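Local coordinates for galectin-1 (PDB 1A78), which binds beta-galactosides as a homodimeric lectin, probably recognises a range of complex carbohydrates, and may regulate apoptosis and cell differentiation, at residues D38-L43 against E65-G70; N9-P14 against L115-F120; G22-D27 against E124-K129. All coordinates share one frame; numbering follows the deposited sequence.

Interaction 1. Residues D38-L43 against E65-G70; sequences DASNFL and EADAWG. With YIO (1-thio-beta-D-galactopyranose), chain C.
The type I turn from Asp38 to Asn41 abuts the type I' turn from Glu65 to Ala68, and the backbone N of Asp67 bonds to Ser40 O at 2.9 Å. The same two residues also meet through their side chains. Ser40 OG, anti to its own carbonyl carbon (chi1 -58°), donates to Asp67 OD2 at 3.1 Å and arrives from above the carboxylate, 40° out of its plane. Asn41 is held at both ends of its amide, which fixes the flip of the group: OD1 receives the backbone N of Ala66 at 2.8 Å, well above the carbonyl plane, while ND2 gives a hydrogen to Asp38 OD1 on the syn side. That oxygen takes a second bond, on its anti lone pair, from Ser40 N (2.9 Å), forming an Asx turn. Lys64 adds a bond to Ala39 O and a cation-pi contact to Phe42. Further in, Trp69 CH2 comes up to the edge of the Phe42 ring, near its plane, with CD2 of Phe42 3.9 Å away. Trp69 also meets His45 edge-to-face. One face of the indole lies under the thiogalactose: sugar C5 sits over the ring centre, and C4 is 3.6 Å from CZ2. Asn62, Arg49 and Glu72 hydrogen-bond the same sugar, in the galactoside site with its stacking tryptophan that is characteristic of galectins.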
loop_
_atom_site.group_PDB
_atom_site.type_symbol
_atom_site.label_atom_id
_atom_site.label_comp_id
_atom_site.label_asym_id
_atom_site.label_seq_id
_atom_site.Cartn_x
_atom_site.Cartn_y
_atom_site.Cartn_z
ATOM N N ASP A 38 -3.648 2.854 14.213
ATOM C CA ASP A 38 -4.115 1.490 14.062
ATOM C C ASP A 38 -5.637 1.498 13.877
ATOM O O ASP A 38 -6.242 2.553 13.747
ATOM C CB ASP A 38 -3.687 0.651 15.284
ATOM C CG ASP A 38 -4.084 1.285 16.588
ATOM O OD1 ASP A 38 -5.284 1.410 16.831
ATOM O OD2 ASP A 38 -3.211 1.670 17.379
ATOM N N ALA A 39 -6.251 0.322 13.913
ATOM C CA ALA A 39 -7.688 0.193 13.720
ATOM C C ALA A 39 -8.577 0.832 14.786
ATOM O O ALA A 39 -9.778 0.982 14.566
ATOM C CB ALA A 39 -8.059 -1.261 13.530
ATOM N N SER A 40 -8.015 1.225 15.918
ATOM C CA SER A 40 -8.819 1.847 16.969
ATOM C C SER A 40 -8.457 3.284 17.205
ATOM O O SER A 40 -8.967 3.879 18.143
ATOM C CB SER A 40 -8.624 1.143 18.315
ATOM O OG SER A 40 -8.959 -0.223 18.241
ATOM N N ASN A 41 -7.509 3.818 16.436
ATOM C CA ASN A 41 -7.075 5.197 16.625
ATOM C C ASN A 41 -6.861 5.808 15.277
ATOM O O ASN A 41 -5.917 5.443 14.599
ATOM C CB ASN A 41 -5.757 5.275 17.407
ATOM C CG ASN A 41 -5.850 4.645 18.798
ATOM O OD1 ASN A 41 -6.217 5.301 19.780
ATOM N ND2 ASN A 41 -5.497 3.371 18.887
ATOM N N PHE A 42 -7.777 6.687 14.870
ATOM C CA PHE A 42 -7.709 7.379 13.587
ATOM C C PHE A 42 -7.486 8.855 13.828
ATOM O O PHE A 42 -8.086 9.438 14.710
ATOM C CB PHE A 42 -9.012 7.231 12.807
ATOM C CG PHE A 42 -9.353 5.813 12.432
ATOM C CD1 PHE A 42 -8.346 4.846 12.264
ATOM C CD2 PHE A 42 -10.675 5.450 12.194
ATOM C CE1 PHE A 42 -8.654 3.548 11.859
ATOM C CE2 PHE A 42 -10.999 4.144 11.785
ATOM C CZ PHE A 42 -9.986 3.197 11.617
ATOM N N LEU A 43 -6.530 9.433 13.118
ATOM C CA LEU A 43 -6.278 10.862 13.208
ATOM C C LEU A 43 -7.373 11.422 12.304
ATOM O O LEU A 43 -7.981 12.427 12.624
ATOM C CB LEU A 43 -4.896 11.197 12.646
ATOM C CG LEU A 43 -4.048 12.238 13.376
ATOM C CD1 LEU A 43 -3.825 11.843 14.846
ATOM C CD2 LEU A 43 -2.707 12.371 12.649
ATOM N N GLU A 65 -10.039 7.777 19.035
ATOM C CA GLU A 65 -8.974 7.455 19.967
ATOM C C GLU A 65 -9.476 6.373 20.912
ATOM O O GLU A 65 -10.431 6.581 21.663
ATOM C CB GLU A 65 -8.534 8.682 20.763
ATOM C CG GLU A 65 -7.500 8.330 21.815
ATOM C CD GLU A 65 -6.767 9.527 22.387
ATOM O OE1 GLU A 65 -7.413 10.347 23.084
ATOM O OE2 GLU A 65 -5.531 9.622 22.159
ATOM N N ALA A 66 -8.858 5.203 20.840
ATOM C CA ALA A 66 -9.242 4.088 21.691
ATOM C C ALA A 66 -10.703 3.686 21.437
ATOM O O ALA A 66 -11.477 3.411 22.365
ATOM C CB ALA A 66 -9.008 4.442 23.159
ATOM N N ASP A 67 -11.065 3.665 20.159
ATOM C CA ASP A 67 -12.404 3.290 19.713
ATOM C C ASP A 67 -13.536 4.262 20.003
ATOM O O ASP A 67 -14.683 4.015 19.630
ATOM C CB ASP A 67 -12.765 1.891 20.199
ATOM C CG ASP A 67 -12.072 0.823 19.407
ATOM O OD1 ASP A 67 -12.158 0.881 18.152
ATOM O OD2 ASP A 67 -11.427 -0.053 20.042
ATOM N N ALA A 68 -13.204 5.379 20.630
ATOM C CA ALA A 68 -14.193 6.394 20.931
ATOM C C ALA A 68 -14.128 7.492 19.868
ATOM O O ALA A 68 -13.116 8.192 19.747
ATOM C CB ALA A 68 -13.937 6.984 22.312
ATOM N N TRP A 69 -15.189 7.603 19.073
ATOM C CA TRP A 69 -15.270 8.623 18.048
ATOM C C TRP A 69 -15.294 10.022 18.663
ATOM O O TRP A 69 -15.718 10.195 19.803
ATOM C CB TRP A 69 -16.498 8.406 17.216
ATOM C CG TRP A 69 -16.425 7.210 16.374
ATOM C CD1 TRP A 69 -17.120 6.056 16.543
ATOM C CD2 TRP A 69 -15.667 7.051 15.177
ATOM N NE1 TRP A 69 -16.858 5.187 15.524
ATOM C CE2 TRP A 69 -15.964 5.767 14.665
ATOM C CE3 TRP A 69 -14.767 7.867 14.478
ATOM C CZ2 TRP A 69 -15.394 5.269 13.488
ATOM C CZ3 TRP A 69 -14.197 7.372 13.301
ATOM C CH2 TRP A 69 -14.517 6.079 12.822
ATOM N N GLY A 70 -14.756 11.002 17.941
ATOM C CA GLY A 70 -14.727 12.387 18.426
ATOM C C GLY A 70 -15.829 13.223 17.778
ATOM O O GLY A 70 -16.840 12.677 17.345
HETATM C C1 YIO C . -20.609 6.436 12.867
HETATM C C2 YIO C . -20.182 5.384 11.875
HETATM C C3 YIO C . -18.674 5.232 11.895
HETATM C C4 YIO C . -18.067 6.557 11.526
HETATM C C5 YIO C . -18.558 7.626 12.502
HETATM C C6 YIO C . -18.090 9.008 12.127
HETATM O O2 YIO C . -20.786 4.153 12.205
HETATM O O3 YIO C . -18.288 4.262 10.940
HETATM O O4 YIO C . -18.431 6.881 10.195
HETATM O O5 YIO C . -19.996 7.683 12.550
HETATM O O6 YIO C . -18.212 9.874 13.245
HETATM S S1 YIO C . -22.367 6.708 12.518
#

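Interaction 2. Residues N9-P14 against L115-F120; sequences NLNLKP and LPSIPF
Leu12 lies alongside Ile118, their CB atoms 4.0 Å apart, and both side chains leave the sheet on the same face, where each touches Tyr92 of strand 85-92. Between these two residues the backbones exchange two bonds: Ile118 N reaches Leu12 O at 2.7 Å, and Leu12 N reaches Ile118 O at 3.2 Å. The pairing is not regular, however. Asn11 and Leu12 both stand opposite Ile118, making a G1 beta bulge, and Asn11 takes the positive phi (44°) of the first bulge position although it is not a glycine. Strand 6-12, at the margin of the six-stranded sheet of this beta sandwich, takes up the extra residue here as it runs antiparallel to strand 118-124. Next to the bulge, Ser117 OG bonds to Asn11 OD1 at 3.1 Å, approaching 38° above the plane of the amide carbonyl. The hydroxyl is placed there by a chi1 of 83°, which sets it between its own backbone N and carbonyl carbon. Lys13 bends back at its last torsion, giving NZ a weak bond to the same Asn11 oxygen, while its CG rests 3.9 Å from Ser117 CB. Toward the other end, Leu10 N donates to Pro119 O at 3.0 Å, and Leu10 CB lies 3.7 Å from Ile118 O. The rest of the Leu10 side chain packs on Ile131 and Thr133 of strand 127-133 and on Phe128 of the second subunit. Beyond the strand, Pro14 CD comes within 3.9 Å of Pro116 O.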
loop_
_atom_site.group_PDB
_atom_site.type_symbol
_atom_site.label_atom_id
_atom_site.label_comp_id
_atom_site.label_asym_id
_atom_site.label_seq_id
_atom_site.Cartn_x
_atom_site.Cartn_y
_atom_site.Cartn_z
ATOM N N ASN A 9 3.277 1.063 8.494
ATOM C CA ASN A 9 4.611 1.636 8.259
ATOM C C ASN A 9 4.580 2.676 7.125
ATOM O O ASN A 9 5.572 2.855 6.429
ATOM C CB ASN A 9 5.620 0.559 7.849
ATOM C CG ASN A 9 6.421 0.024 8.996
ATOM O OD1 ASN A 9 6.939 0.777 9.830
ATOM N ND2 ASN A 9 6.577 -1.298 9.025
ATOM N N LEU A 10 3.438 3.321 6.905
ATOM C CA LEU A 10 3.314 4.324 5.847
ATOM C C LEU A 10 4.282 5.492 6.072
ATOM O O LEU A 10 4.686 6.154 5.124
ATOM C CB LEU A 10 1.865 4.848 5.780
ATOM C CG LEU A 10 1.439 5.896 4.731
ATOM C CD1 LEU A 10 1.408 5.267 3.364
ATOM C CD2 LEU A 10 0.058 6.462 5.045
ATOM N N ASN A 11 4.635 5.743 7.328
ATOM C CA ASN A 11 5.528 6.840 7.721
ATOM C C ASN A 11 5.280 8.185 7.061
ATOM O O ASN A 11 6.193 8.792 6.510
ATOM C CB ASN A 11 7.004 6.448 7.562
ATOM C CG ASN A 11 7.949 7.443 8.238
ATOM O OD1 ASN A 11 7.953 7.567 9.470
ATOM N ND2 ASN A 11 8.732 8.172 7.439
ATOM N N LEU A 12 4.050 8.670 7.126
ATOM C CA LEU A 12 3.740 9.965 6.533
ATOM C C LEU A 12 4.108 11.022 7.559
ATOM O O LEU A 12 3.558 11.033 8.647
ATOM C CB LEU A 12 2.253 10.050 6.155
ATOM C CG LEU A 12 1.781 11.182 5.231
ATOM C CD1 LEU A 12 2.361 11.025 3.821
ATOM C CD2 LEU A 12 0.270 11.175 5.161
ATOM N N LYS A 13 5.088 11.861 7.239
ATOM C CA LYS A 13 5.552 12.917 8.141
ATOM C C LYS A 13 4.956 14.204 7.644
ATOM O O LYS A 13 4.517 14.272 6.492
ATOM C CB LYS A 13 7.082 13.016 8.112
ATOM C CG LYS A 13 7.808 11.703 8.435
ATOM C CD LYS A 13 9.305 11.902 8.491
ATOM C CE LYS A 13 10.021 10.702 9.127
ATOM N NZ LYS A 13 9.613 10.448 10.556
ATOM N N PRO A 14 4.908 15.243 8.497
ATOM C CA PRO A 14 4.327 16.498 8.012
ATOM C C PRO A 14 5.038 17.030 6.767
ATOM O O PRO A 14 6.250 16.827 6.564
ATOM C CB PRO A 14 4.424 17.433 9.227
ATOM C CG PRO A 14 5.453 16.821 10.088
ATOM C CD PRO A 14 5.260 15.345 9.921
ATOM N N LEU A 115 1.332 13.442 15.763
ATOM C CA LEU A 115 2.168 12.264 15.759
ATOM C C LEU A 115 3.415 12.640 14.985
ATOM O O LEU A 115 3.345 13.452 14.058
ATOM C CB LEU A 115 1.442 11.143 15.001
ATOM C CG LEU A 115 0.078 10.743 15.570
ATOM C CD1 LEU A 115 -0.664 9.806 14.623
ATOM C CD2 LEU A 115 0.282 10.118 16.940
ATOM N N PRO A 116 4.585 12.109 15.396
ATOM C CA PRO A 116 5.849 12.396 14.703
ATOM C C PRO A 116 5.730 11.963 13.218
ATOM O O PRO A 116 6.415 12.503 12.353
ATOM C CB PRO A 116 6.850 11.538 15.467
ATOM C CG PRO A 116 6.282 11.515 16.850
ATOM C CD PRO A 116 4.817 11.325 16.626
ATOM N N SER A 117 4.885 10.967 12.953
ATOM C CA SER A 117 4.614 10.479 11.613
ATOM C C SER A 117 3.352 9.644 11.719
ATOM O O SER A 117 3.007 9.198 12.806
ATOM C CB SER A 117 5.757 9.620 11.072
ATOM O OG SER A 117 5.683 8.279 11.515
ATOM N N ILE A 118 2.682 9.414 10.593
ATOM C CA ILE A 118 1.453 8.622 10.529
ATOM C C ILE A 118 1.751 7.196 10.011
ATOM O O ILE A 118 1.953 6.979 8.812
ATOM C CB ILE A 118 0.402 9.314 9.621
ATOM C CG1 ILE A 118 0.046 10.673 10.203
ATOM C CG2 ILE A 118 -0.843 8.450 9.495
ATOM C CD1 ILE A 118 -0.884 11.454 9.324
ATOM N N PRO A 119 1.681 6.200 10.906
ATOM C CA PRO A 119 1.948 4.791 10.613
ATOM C C PRO A 119 0.975 3.974 9.820
ATOM O O PRO A 119 1.405 3.106 9.062
ATOM C CB PRO A 119 2.049 4.159 12.001
ATOM C CG PRO A 119 2.166 5.315 12.975
ATOM C CD PRO A 119 1.348 6.381 12.330
ATOM N N PHE A 120 -0.319 4.275 9.934
ATOM C CA PHE A 120 -1.366 3.433 9.345
ATOM C C PHE A 120 -2.372 4.040 8.397
ATOM O O PHE A 120 -2.847 5.149 8.609
ATOM C CB PHE A 120 -2.111 2.802 10.546
ATOM C CG PHE A 120 -3.252 1.885 10.186
ATOM C CD1 PHE A 120 -3.020 0.542 9.909
ATOM C CD2 PHE A 120 -4.564 2.343 10.226
ATOM C CE1 PHE A 120 -4.069 -0.336 9.690
ATOM C CE2 PHE A 120 -5.613 1.474 10.009
ATOM C CZ PHE A 120 -5.367 0.123 9.745
#

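Interaction 3. Residues G22-D27 against E124-K129; sequences GSIPPD and EGLAFK
The ring of Pro25 presents CD to the carbonyl oxygen of Gly125 at 3.7 Å, whereas the phenyl ring of Phe128 packs on Val5 and on Thr133 of the second subunit. Among the flat peptide groups, that of Ser23 takes the backbone N of Ala127 within its carbonyl plane, N to Ser23 O 2.8 Å. The return bond, from Ser23 N to Ala127 O, completes an antiparallel hydrogen-bonded pair, though the position of that oxygen is less sure. Ser23 and Ala127 project on the same face, CB to CB 4.0 Å. Farther along the pair, the extended side chain of Lys129 passes Gly22, with its CG 3.8 Å from Gly22 CA; its NZ also has a long, weak ion pair with Glu85. Leu126 carries the apolar side. With CG anti to the backbone N (chi1 -175°), it brings CD1 to 3.9 Å from Ile24 CG1, the two side chains crossing at an angle, and to 3.6 Å from Ser23 O. Both Ile24 and Leu126 also touch Val86 of one sheet and Phe31 of the other, so they fill the space between the two. Gly125, at positive phi (63°), turns the chain from strand 118-124 of one sheet to strand 127-133 of the other. Backbone bonds from Lys129 to the second subunit are consistent with the five-stranded sheet continuing across the dimer, as in galectin-1-type beta-sandwich dimers.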
loop_
_atom_site.group_PDB
_atom_site.type_symbol
_atom_site.label_atom_id
_atom_site.label_comp_id
_atom_site.label_asym_id
_atom_site.label_seq_id
_atom_site.Cartn_x
_atom_site.Cartn_y
_atom_site.Cartn_z
ATOM N N GLY A 22 -8.907 4.337 -6.445
ATOM C CA GLY A 22 -9.615 3.079 -6.412
ATOM C C GLY A 22 -10.944 3.146 -7.117
ATOM O O GLY A 22 -11.271 4.154 -7.745
ATOM N N SER A 23 -11.698 2.057 -7.040
ATOM C CA SER A 23 -13.007 1.987 -7.665
ATOM C C SER A 23 -14.157 1.861 -6.671
ATOM O O SER A 23 -14.102 1.076 -5.710
ATOM C CB SER A 23 -13.068 0.839 -8.669
ATOM O OG SER A 23 -12.399 1.192 -9.860
ATOM N N ILE A 24 -15.182 2.678 -6.913
ATOM C CA ILE A 24 -16.392 2.716 -6.112
ATOM C C ILE A 24 -17.370 1.738 -6.728
ATOM O O ILE A 24 -17.605 1.769 -7.940
ATOM C CB ILE A 24 -17.086 4.100 -6.175
ATOM C CG1 ILE A 24 -16.186 5.205 -5.631
ATOM C CG2 ILE A 24 -18.392 4.068 -5.394
ATOM C CD1 ILE A 24 -16.893 6.550 -5.564
ATOM N N PRO A 25 -17.898 0.807 -5.922
ATOM C CA PRO A 25 -18.871 -0.163 -6.453
ATOM C C PRO A 25 -20.159 0.573 -6.944
ATOM O O PRO A 25 -20.490 1.679 -6.486
ATOM C CB PRO A 25 -19.141 -1.057 -5.241
ATOM C CG PRO A 25 -17.818 -1.004 -4.492
ATOM C CD PRO A 25 -17.458 0.444 -4.561
ATOM N N PRO A 26 -20.905 -0.042 -7.874
ATOM C CA PRO A 26 -22.134 0.568 -8.409
ATOM C C PRO A 26 -23.246 0.648 -7.365
ATOM O O PRO A 26 -24.156 1.464 -7.471
ATOM C CB PRO A 26 -22.504 -0.372 -9.551
ATOM C CG PRO A 26 -22.097 -1.725 -8.990
ATOM C CD PRO A 26 -20.739 -1.427 -8.364
ATOM N N ASP A 27 -23.188 -0.237 -6.380
ATOM C CA ASP A 27 -24.172 -0.252 -5.318
ATOM C C ASP A 27 -23.378 -0.067 -4.047
ATOM O O ASP A 27 -23.169 -1.015 -3.292
ATOM C CB ASP A 27 -24.932 -1.590 -5.307
ATOM C CG ASP A 27 -25.995 -1.674 -6.414
ATOM O OD1 ASP A 27 -26.857 -0.760 -6.487
ATOM O OD2 ASP A 27 -25.962 -2.647 -7.209
ATOM N N GLU A 124 -12.096 1.144 3.300
ATOM C CA GLU A 124 -13.248 0.315 3.586
ATOM C C GLU A 124 -14.248 0.486 2.450
ATOM O O GLU A 124 -14.640 1.612 2.131
ATOM C CB GLU A 124 -13.926 0.739 4.885
ATOM C CG GLU A 124 -13.065 0.830 6.140
ATOM C CD GLU A 124 -13.851 1.452 7.307
ATOM O OE1 GLU A 124 -15.096 1.595 7.178
ATOM O OE2 GLU A 124 -13.241 1.814 8.348
ATOM N N GLY A 125 -14.642 -0.617 1.828
ATOM C CA GLY A 125 -15.626 -0.543 0.769
ATOM C C GLY A 125 -15.242 0.250 -0.461
ATOM O O GLY A 125 -16.093 0.859 -1.114
ATOM N N LEU A 126 -13.969 0.182 -0.817
ATOM C CA LEU A 126 -13.437 0.884 -1.973
ATOM C C LEU A 126 -12.385 -0.062 -2.557
ATOM O O LEU A 126 -11.548 -0.598 -1.822
ATOM C CB LEU A 126 -12.788 2.179 -1.493
ATOM C CG LEU A 126 -12.249 3.145 -2.523
ATOM C CD1 LEU A 126 -13.376 3.735 -3.338
ATOM C CD2 LEU A 126 -11.473 4.218 -1.813
ATOM N N ALA A 127 -12.483 -0.345 -3.852
ATOM C CA ALA A 127 -11.519 -1.234 -4.500
ATOM C C ALA A 127 -10.212 -0.493 -4.763
ATOM O O ALA A 127 -10.189 0.494 -5.483
ATOM C CB ALA A 127 -12.087 -1.803 -5.811
ATOM N N PHE A 128 -9.143 -0.970 -4.143
ATOM C CA PHE A 128 -7.807 -0.407 -4.271
ATOM C C PHE A 128 -7.210 -0.547 -5.678
ATOM O O PHE A 128 -7.363 -1.565 -6.339
ATOM C CB PHE A 128 -6.911 -1.114 -3.245
ATOM C CG PHE A 128 -5.441 -0.843 -3.401
ATOM C CD1 PHE A 128 -4.881 0.325 -2.915
ATOM C CD2 PHE A 128 -4.618 -1.777 -4.025
ATOM C CE1 PHE A 128 -3.528 0.564 -3.047
ATOM C CE2 PHE A 128 -3.266 -1.550 -4.164
ATOM C CZ PHE A 128 -2.717 -0.381 -3.676
ATOM N N LYS A 129 -6.575 0.503 -6.163
ATOM C CA LYS A 129 -5.914 0.427 -7.458
ATOM C C LYS A 129 -4.461 0.842 -7.253
ATOM O O LYS A 129 -3.563 0.174 -7.718
ATOM C CB LYS A 129 -6.610 1.301 -8.516
ATOM C CG LYS A 129 -7.991 0.777 -8.911
ATOM C CD LYS A 129 -8.488 1.370 -10.227
ATOM C CE LYS A 129 -9.712 0.598 -10.749
ATOM N NZ LYS A 129 -10.112 0.951 -12.160
#

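Overall arrangement
From the N terminus, strand 6-12 meets strand 118-124 in interaction 2, closing a loop of about a hundred residues. Strand 16-23 follows and closes a second long loop against strand 127-133 in interaction 3. The segments of these two contacts alternate along the chain, so the loops cross; interaction 2 belongs to the six-stranded sheet and interaction 3 to the five-stranded one. Interaction 1, a shorter closure between 38-43 and 65-70, falls within both loops, lies on the six-stranded sheet and carries Trp69 of the sugar site. It touches interaction 2, where Leu43 packs on Leu115 and Ile118, and Phe120 on Asp38. Interactions 2 and 3 both reach the second subunit.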